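Local coordinates for protein amidohydrolase (Pseudomonas aeruginosa, PDB 2I5G) that belongs to the membrane dipeptidase (M19) family of amidohydrolases and probably hydrolyses dipeptides with the help of bound metal, at residues T55-L60 with I88-Q93; H96-Q101 with E106-L111. The protein carries 2 engineered substitutions. All blocks are in the same frame, centred on the assembly; numbering follows the deposited sequence.

Contact 1. Residues T55-L60 with I88-Q93; sequences TASNKL and ILYGFQ. Engineered in segment 55-60: Thr55 (natural residue Ala).
Asn58 and Tyr90 both place their CG beside the backbone N, with chi1 of -70° and -68°, and this brings the amide of the helix residue to the phenol of the strand residue. The CB of Asn58 does not aim at the strand, so it is the amide that swings round to make the contact. There ND2 meets the ring at its edge, in the ring plane, and the amide and ring planes lie only 20° apart. A hydrogen bond from ND2 to the phenol oxygen is possible but doubtful, because the modelled 2.5 Å between Asn58 ND2 and Tyr90 OH is too short to be trusted. Ser57, one residue earlier, turns its CB toward the phenol, while its OG bonds back to the carbonyl of Asn53 within the same helix. A small residue suits this place, since it leaves room for the large ring; Tyr90 also touches Ile54 and Ile61 of helix 47-63. The ring carries the hydroxyl most of the way from strand to helix. A strand of the parallel sheet thus packs under a helix, consistent with the family's TIM-barrel class, and the buried hydroxyl, at the end of a largely apolar ring, probably has Asn58 as a polar neighbour.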
ATOM      1  N   THR A  55      -4.668   7.401 -22.347  1.00  8.89           N
ATOM      2  CA  THR A  55      -5.608   7.866 -23.355  1.00  7.82           C
ATOM      3  C   THR A  55      -5.083   9.187 -23.908  1.00  7.56           C
ATOM      4  O   THR A  55      -5.024   9.388 -25.123  1.00  7.24           O
ATOM      5  CB  THR A  55      -7.019   8.080 -22.753  1.00 16.05           C
ATOM      6  OG1 THR A  55      -7.664   6.808 -22.591  1.00 16.23           O
ATOM      7  CG2 THR A  55      -7.866   8.978 -23.656  1.00 14.24           C
ATOM      8  N   ALA A  56      -4.688  10.076 -23.002  1.00  9.86           N
ATOM      9  CA  ALA A  56      -4.157  11.373 -23.396  1.00  9.62           C
ATOM     10  C   ALA A  56      -2.880  11.206 -24.218  1.00  8.83           C
ATOM     11  O   ALA A  56      -2.635  11.964 -25.156  1.00  9.37           O
ATOM     12  CB  ALA A  56      -3.881  12.217 -22.163  1.00  3.82           C
ATOM     13  N   SER A  57      -2.073  10.211 -23.866  1.00  5.48           N
ATOM     14  CA  SER A  57      -0.827   9.946 -24.578  1.00  5.42           C
ATOM     15  C   SER A  57      -1.103   9.434 -25.994  1.00  6.23           C
ATOM     16  O   SER A  57      -0.546   9.941 -26.962  1.00  6.66           O
ATOM     17  CB  SER A  57       0.011   8.921 -23.805  1.00  6.54           C
ATOM     18  OG  SER A  57       0.377   9.412 -22.524  1.00  5.45           O
ATOM     19  N   ASN A  58      -1.962   8.426 -26.108  1.00 14.47           N
ATOM     20  CA  ASN A  58      -2.307   7.866 -27.405  1.00 15.61           C
ATOM     21  C   ASN A  58      -2.822   8.951 -28.348  1.00 17.67           C
ATOM     22  O   ASN A  58      -2.691   8.833 -29.567  1.00 18.99           O
ATOM     23  CB  ASN A  58      -3.386   6.793 -27.254  1.00  7.57           C
ATOM     24  CG  ASN A  58      -2.880   5.542 -26.575  1.00  7.56           C
ATOM     25  OD1 ASN A  58      -3.662   4.656 -26.224  1.00  6.77           O
ATOM     26  ND2 ASN A  58      -1.563   5.456 -26.394  1.00  6.85           N
ATOM     27  N   LYS A  59      -3.417  10.001 -27.790  1.00 13.64           N
ATOM     28  CA  LYS A  59      -3.938  11.079 -28.620  1.00 14.39           C
ATOM     29  C   LYS A  59      -2.830  11.968 -29.184  1.00 13.95           C
ATOM     30  O   LYS A  59      -2.863  12.352 -30.356  1.00 13.12           O
ATOM     31  CB  LYS A  59      -4.929  11.934 -27.832  1.00 19.08           C
ATOM     32  CG  LYS A  59      -5.583  13.006 -28.683  1.00 18.79           C
ATOM     33  CD  LYS A  59      -6.526  13.880 -27.883  1.00 20.91           C
ATOM     34  CE  LYS A  59      -7.102  14.954 -28.773  1.00 21.16           C
ATOM     35  NZ  LYS A  59      -7.728  14.338 -29.973  1.00 25.32           N
ATOM     36  N   LEU A  60      -1.852  12.306 -28.355  1.00 18.28           N
ATOM     37  CA  LEU A  60      -0.756  13.136 -28.827  1.00 19.09           C
ATOM     38  C   LEU A  60       0.009  12.402 -29.916  1.00 19.07           C
ATOM     39  O   LEU A  60       0.394  12.998 -30.922  1.00 20.95           O
ATOM     40  CB  LEU A  60       0.177  13.498 -27.674  1.00 17.33           C
ATOM     41  CG  LEU A  60      -0.345  14.682 -26.861  1.00 19.23           C
ATOM     42  CD1 LEU A  60       0.314  14.729 -25.495  1.00 19.13           C
ATOM     43  CD2 LEU A  60      -0.084  15.960 -27.650  1.00 17.87           C
ATOM     44  N   ILE A  88       7.988   5.523 -28.919  1.00 11.21           N
ATOM     45  CA  ILE A  88       7.613   5.852 -27.552  1.00  9.46           C
ATOM     46  C   ILE A  88       7.132   4.628 -26.796  1.00  7.21           C
ATOM     47  O   ILE A  88       6.140   4.002 -27.160  1.00  5.21           O
ATOM     48  CB  ILE A  88       6.539   6.961 -27.534  1.00  6.20           C
ATOM     49  CG1 ILE A  88       7.187   8.275 -27.975  1.00  7.04           C
ATOM     50  CG2 ILE A  88       5.931   7.107 -26.142  1.00  5.14           C
ATOM     51  CD1 ILE A  88       6.239   9.440 -28.010  1.00 12.30           C
ATOM     52  N   LEU A  89       7.872   4.291 -25.745  1.00  9.89           N
ATOM     53  CA  LEU A  89       7.576   3.141 -24.905  1.00  9.31           C
ATOM     54  C   LEU A  89       7.002   3.600 -23.562  1.00  9.26           C
ATOM     55  O   LEU A  89       7.687   4.248 -22.767  1.00 10.47           O
ATOM     56  CB  LEU A  89       8.861   2.326 -24.701  1.00  9.00           C
ATOM     57  CG  LEU A  89       8.966   1.336 -23.533  1.00 10.54           C
ATOM     58  CD1 LEU A  89       7.776   0.403 -23.553  1.00 10.01           C
ATOM     59  CD2 LEU A  89      10.283   0.553 -23.617  1.00  9.47           C
ATOM     60  N   TYR A  90       5.740   3.260 -23.315  1.00  6.06           N
ATOM     61  CA  TYR A  90       5.071   3.651 -22.076  1.00  5.62           C
ATOM     62  C   TYR A  90       5.636   3.009 -20.828  1.00  6.31           C
ATOM     63  O   TYR A  90       5.829   1.788 -20.783  1.00  6.58           O
ATOM     64  CB  TYR A  90       3.579   3.321 -22.137  1.00  4.71           C
ATOM     65  CG  TYR A  90       2.805   4.152 -23.121  1.00  5.58           C
ATOM     66  CD1 TYR A  90       3.296   5.385 -23.562  1.00  4.06           C
ATOM     67  CD2 TYR A  90       1.555   3.734 -23.574  1.00  5.56           C
ATOM     68  CE1 TYR A  90       2.558   6.180 -24.422  1.00  4.96           C
ATOM     69  CE2 TYR A  90       0.805   4.524 -24.437  1.00  5.81           C
ATOM     70  CZ  TYR A  90       1.312   5.747 -24.855  1.00  7.06           C
ATOM     71  OH  TYR A  90       0.564   6.541 -25.690  1.00  7.41           O
ATOM     72  N   GLY A  91       5.867   3.835 -19.807  1.00  4.60           N
ATOM     73  CA  GLY A  91       6.387   3.334 -18.549  1.00  5.66           C
ATOM     74  C   GLY A  91       5.703   3.906 -17.317  1.00  6.09           C
ATOM     75  O   GLY A  91       5.128   5.003 -17.355  1.00  5.55           O
ATOM     76  N   PHE A  92       5.748   3.145 -16.225  1.00  6.19           N
ATOM     77  CA  PHE A  92       5.174   3.573 -14.948  1.00  8.29           C
ATOM     78  C   PHE A  92       6.334   3.705 -13.975  1.00 10.91           C
ATOM     79  O   PHE A  92       7.248   2.875 -13.970  1.00 12.50           O
ATOM     80  CB  PHE A  92       4.232   2.521 -14.351  1.00 11.26           C
ATOM     81  CG  PHE A  92       2.976   2.287 -15.128  1.00 10.13           C
ATOM     82  CD1 PHE A  92       2.686   3.016 -16.273  1.00  9.53           C
ATOM     83  CD2 PHE A  92       2.056   1.345 -14.681  1.00  8.53           C
ATOM     84  CE1 PHE A  92       1.497   2.808 -16.958  1.00  9.39           C
ATOM     85  CE2 PHE A  92       0.864   1.131 -15.358  1.00  8.93           C
ATOM     86  CZ  PHE A  92       0.585   1.863 -16.497  1.00  9.84           C
ATOM     87  N   GLN A  93       6.311   4.735 -13.146  1.00 11.12           N
ATOM     88  CA  GLN A  93       7.364   4.871 -12.165  1.00 11.88           C
ATOM     89  C   GLN A  93       6.817   4.426 -10.814  1.00 12.20           C
ATOM     90  O   GLN A  93       7.377   4.727  -9.762  1.00 13.38           O
ATOM     91  CB  GLN A  93       7.875   6.308 -12.114  1.00 18.07           C
ATOM     92  CG  GLN A  93       8.830   6.630 -13.249  1.00 20.55           C
ATOM     93  CD  GLN A  93       9.865   7.676 -12.871  1.00 24.51           C
ATOM     94  OE1 GLN A  93      10.615   7.508 -11.898  1.00 25.76           O
ATOM     95  NE2 GLN A  93       9.917   8.761 -13.641  1.00 24.98           N
TER

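Contact 2. Residues H96-Q101 with E106-L111; sequences HAFEDQ and EVFKQL
Phe98 and Phe108 meet ring against ring where the loop after strand 86-92 folds back over helix 103-110. Phe108 CD2 comes in at the edge of the Phe98 ring, near its plane, 3.7 Å from Phe98 CE1. Phe98 has chi1 near -60°, its CG beside the backbone N; its CB does not point at the helix, and the ring reaches across to make the contact. The CB of Phe108, by contrast, points toward the loop. The next atom along the same edge of its ring, CE2, lies against Ala97: Phe108 CE2 is 4.1 Å from Ala97 CB, and the carbonyl oxygen of Ala97 sits at the ring edge, near its plane, 3.5 Å from Phe108 CE2. Alanine suits this spot because its short side chain lets the ring come close to the backbone. These three residues are buried and make up the tight, apolar part of the contact.

Beyond them the chain becomes looser and more polar. A type II' turn runs from Phe98 to Gln101, closed by the bond from Gln101 N to Phe98 O, and it carries the partly exposed Glu99, Asp100 and Gln101 away from residues 106-111. Here the second subunit takes over, with its Tyr268 hydroxyl hydrogen-bonded to the Asp100 carbonyl. Phe98 rests on Ile144 of helix 139-151, Phe108 packs on Phe47, Val51 and Ile54 of helix 47-63, and Phe92 of strand 86-92 meets Phe108 edge-to-face, within a beta-alpha-beta unit completed by strand 113-117.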
ATOM      1  N   HIS A  96       1.808   1.236  -8.154  1.00 10.93           N
ATOM      2  CA  HIS A  96       0.536   1.618  -7.555  1.00 12.08           C
ATOM      3  C   HIS A  96      -0.631   1.626  -8.539  1.00 12.86           C
ATOM      4  O   HIS A  96      -1.787   1.439  -8.141  1.00 13.29           O
ATOM      5  CB  HIS A  96       0.660   2.985  -6.884  1.00 32.32           C
ATOM      6  CG  HIS A  96      -0.556   3.380  -6.106  1.00 36.44           C
ATOM      7  ND1 HIS A  96      -1.053   2.621  -5.067  1.00 36.73           N
ATOM      8  CD2 HIS A  96      -1.394   4.437  -6.235  1.00 37.26           C
ATOM      9  CE1 HIS A  96      -2.145   3.191  -4.591  1.00 38.56           C
ATOM     10  NE2 HIS A  96      -2.374   4.295  -5.283  1.00 38.97           N
ATOM     11  N   ALA A  97      -0.328   1.834  -9.819  1.00 20.75           N
ATOM     12  CA  ALA A  97      -1.348   1.851 -10.866  1.00 18.94           C
ATOM     13  C   ALA A  97      -2.079   0.510 -10.935  1.00 19.00           C
ATOM     14  O   ALA A  97      -3.226   0.448 -11.386  1.00 20.80           O
ATOM     15  CB  ALA A  97      -0.710   2.157 -12.198  1.00 15.52           C
ATOM     16  N   PHE A  98      -1.411  -0.559 -10.502  1.00  9.99           N
ATOM     17  CA  PHE A  98      -2.017  -1.891 -10.490  1.00  8.41           C
ATOM     18  C   PHE A  98      -2.979  -2.001  -9.311  1.00 10.00           C
ATOM     19  O   PHE A  98      -3.756  -2.956  -9.223  1.00 11.18           O
ATOM     20  CB  PHE A  98      -0.969  -2.993 -10.305  1.00  6.68           C
ATOM     21  CG  PHE A  98       0.076  -3.046 -11.373  1.00  3.60           C
ATOM     22  CD1 PHE A  98      -0.266  -2.933 -12.716  1.00  1.70           C
ATOM     23  CD2 PHE A  98       1.409  -3.279 -11.033  1.00  1.98           C
ATOM     24  CE1 PHE A  98       0.704  -3.057 -13.704  1.00  2.16           C
ATOM     25  CE2 PHE A  98       2.389  -3.405 -12.010  1.00  1.70           C
ATOM     26  CZ  PHE A  98       2.038  -3.295 -13.346  1.00  5.34           C
ATOM     27  N   GLU A  99      -2.914  -1.036  -8.400  1.00  8.98           N
ATOM     28  CA  GLU A  99      -3.753  -1.060  -7.208  1.00 10.87           C
ATOM     29  C   GLU A  99      -3.604  -2.425  -6.512  1.00  9.38           C
ATOM     30  O   GLU A  99      -2.481  -2.831  -6.191  1.00  7.95           O
ATOM     31  CB  GLU A  99      -5.210  -0.756  -7.578  1.00 19.60           C
ATOM     32  CG  GLU A  99      -5.408   0.711  -7.980  1.00 26.89           C
ATOM     33  CD  GLU A  99      -6.862   1.101  -8.260  1.00 31.06           C
ATOM     34  OE1 GLU A  99      -7.099   2.299  -8.544  1.00 33.07           O
ATOM     35  OE2 GLU A  99      -7.758   0.226  -8.201  1.00 31.26           O
ATOM     36  N   ASP A 100      -4.700  -3.139  -6.275  1.00 10.65           N
ATOM     37  CA  ASP A 100      -4.600  -4.440  -5.613  1.00 10.01           C
ATOM     38  C   ASP A 100      -4.986  -5.581  -6.540  1.00  9.78           C
ATOM     39  O   ASP A 100      -5.272  -6.691  -6.100  1.00  9.75           O
ATOM     40  CB  ASP A 100      -5.482  -4.482  -4.372  1.00 11.49           C
ATOM     41  CG  ASP A 100      -6.944  -4.299  -4.697  1.00 13.14           C
ATOM     42  OD1 ASP A 100      -7.786  -4.569  -3.814  1.00 13.68           O
ATOM     43  OD2 ASP A 100      -7.248  -3.875  -5.833  1.00 15.46           O
ATOM     44  N   GLN A 101      -4.981  -5.307  -7.833  1.00  8.46           N
ATOM     45  CA  GLN A 101      -5.339  -6.317  -8.807  1.00  7.93           C
ATOM     46  C   GLN A 101      -4.116  -6.799  -9.562  1.00  8.11           C
ATOM     47  O   GLN A 101      -3.383  -5.995 -10.128  1.00  9.60           O
ATOM     48  CB  GLN A 101      -6.356  -5.735  -9.784  1.00 11.11           C
ATOM     49  CG  GLN A 101      -7.548  -5.128  -9.088  1.00  8.42           C
ATOM     50  CD  GLN A 101      -8.244  -6.126  -8.198  1.00  9.88           C
ATOM     51  OE1 GLN A 101      -8.703  -7.173  -8.658  1.00 11.93           O
ATOM     52  NE2 GLN A 101      -8.323  -5.816  -6.914  1.00  9.81           N
ATOM     53  N   GLU A 106      -1.561  -7.501 -16.776  1.00 13.40           N
ATOM     54  CA  GLU A 106      -1.812  -7.896 -18.156  1.00 15.87           C
ATOM     55  C   GLU A 106      -2.600  -6.827 -18.925  1.00 16.03           C
ATOM     56  O   GLU A 106      -2.424  -6.669 -20.133  1.00 17.88           O
ATOM     57  CB  GLU A 106      -2.569  -9.221 -18.177  1.00 33.99           C
ATOM     58  CG  GLU A 106      -2.999  -9.691 -19.551  1.00 40.41           C
ATOM     59  CD  GLU A 106      -3.579 -11.089 -19.514  1.00 44.17           C
ATOM     60  OE1 GLU A 106      -4.501 -11.332 -18.701  1.00 46.42           O
ATOM     61  OE2 GLU A 106      -3.112 -11.946 -20.294  1.00 45.45           O
ATOM     62  N   VAL A 107      -3.464  -6.100 -18.220  1.00 14.47           N
ATOM     63  CA  VAL A 107      -4.281  -5.053 -18.827  1.00 12.45           C
ATOM     64  C   VAL A 107      -3.422  -3.920 -19.368  1.00 12.40           C
ATOM     65  O   VAL A 107      -3.602  -3.479 -20.506  1.00 13.00           O
ATOM     66  CB  VAL A 107      -5.277  -4.433 -17.808  1.00  9.06           C
ATOM     67  CG1 VAL A 107      -6.025  -3.275 -18.456  1.00  5.97           C
ATOM     68  CG2 VAL A 107      -6.259  -5.483 -17.317  1.00  6.05           C
ATOM     69  N   PHE A 108      -2.496  -3.437 -18.546  1.00 10.67           N
ATOM     70  CA  PHE A 108      -1.637  -2.336 -18.967  1.00 10.17           C
ATOM     71  C   PHE A 108      -0.694  -2.767 -20.069  1.00 10.43           C
ATOM     72  O   PHE A 108      -0.387  -1.993 -20.978  1.00 10.68           O
ATOM     73  CB  PHE A 108      -0.861  -1.779 -17.772  1.00  5.75           C
ATOM     74  CG  PHE A 108      -1.679  -0.870 -16.902  1.00  4.12           C
ATOM     75  CD1 PHE A 108      -2.260   0.281 -17.436  1.00  4.39           C
ATOM     76  CD2 PHE A 108      -1.879  -1.162 -15.556  1.00  1.66           C
ATOM     77  CE1 PHE A 108      -3.028   1.128 -16.640  1.00  3.49           C
ATOM     78  CE2 PHE A 108      -2.646  -0.324 -14.749  1.00  1.14           C
ATOM     79  CZ  PHE A 108      -3.223   0.827 -15.293  1.00  1.70           C
ATOM     80  N   LYS A 109      -0.234  -4.009 -19.986  1.00 10.99           N
ATOM     81  CA  LYS A 109       0.647  -4.542 -21.004  1.00 10.31           C
ATOM     82  C   LYS A 109      -0.104  -4.468 -22.326  1.00 11.36           C
ATOM     83  O   LYS A 109       0.472  -4.094 -23.346  1.00 13.90           O
ATOM     84  CB  LYS A 109       1.010  -5.990 -20.687  1.00  4.03           C
ATOM     85  CG  LYS A 109       1.790  -6.694 -21.783  1.00  3.42           C
ATOM     86  CD  LYS A 109       3.147  -6.072 -22.036  1.00  1.14           C
ATOM     87  CE  LYS A 109       3.805  -6.759 -23.226  1.00  1.14           C
ATOM     88  NZ  LYS A 109       5.168  -6.244 -23.505  1.00  1.14           N
ATOM     89  N   GLN A 110      -1.392  -4.822 -22.305  1.00  6.07           N
ATOM     90  CA  GLN A 110      -2.222  -4.772 -23.511  1.00  5.13           C
ATOM     91  C   GLN A 110      -2.415  -3.337 -23.994  1.00  4.81           C
ATOM     92  O   GLN A 110      -2.788  -3.105 -25.144  1.00  6.15           O
ATOM     93  CB  GLN A 110      -3.598  -5.394 -23.265  1.00  4.65           C
ATOM     94  CG  GLN A 110      -3.596  -6.896 -23.031  1.00  6.99           C
ATOM     95  CD  GLN A 110      -4.981  -7.511 -23.175  1.00 10.08           C
ATOM     96  OE1 GLN A 110      -5.983  -6.804 -23.286  1.00 11.64           O
ATOM     97  NE2 GLN A 110      -5.040  -8.837 -23.169  1.00 13.32           N
ATOM     98  N   LEU A 111      -2.167  -2.374 -23.110  1.00  5.25           N
ATOM     99  CA  LEU A 111      -2.312  -0.969 -23.462  1.00  5.12           C
ATOM    100  C   LEU A 111      -0.988  -0.325 -23.864  1.00  4.79           C
ATOM    101  O   LEU A 111      -0.911   0.881 -24.057  1.00  5.12           O
ATOM    102  CB  LEU A 111      -2.947  -0.204 -22.300  1.00  4.35           C
ATOM    103  CG  LEU A 111      -4.378  -0.667 -21.996  1.00  5.63           C
ATOM    104  CD1 LEU A 111      -4.872  -0.020 -20.715  1.00  4.45           C
ATOM    105  CD2 LEU A 111      -5.289  -0.315 -23.177  1.00  4.69           C
TER

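Followed from the N terminus, contact 1 comes first: after helix 47-63 the chain passes through strand 68-70 and helix 74-82, and strand 86-92 returns to close a loop of 27 residues. Contact 2 then opens and shuts over only four intervening residues, so the two stand in series, neither nested nor crossed. The crossover to which contact 2 belongs is in keeping with the TIM-barrel class of the family. Contact 1 joins helix 47-63 to strand 86-92, contact 2 joins the following loop to helix 103-110, and Phe92 connects the two, its CZ 3.4 Å from Phe108 CD1 and its CE2 3.7 Å from Ala97 CB.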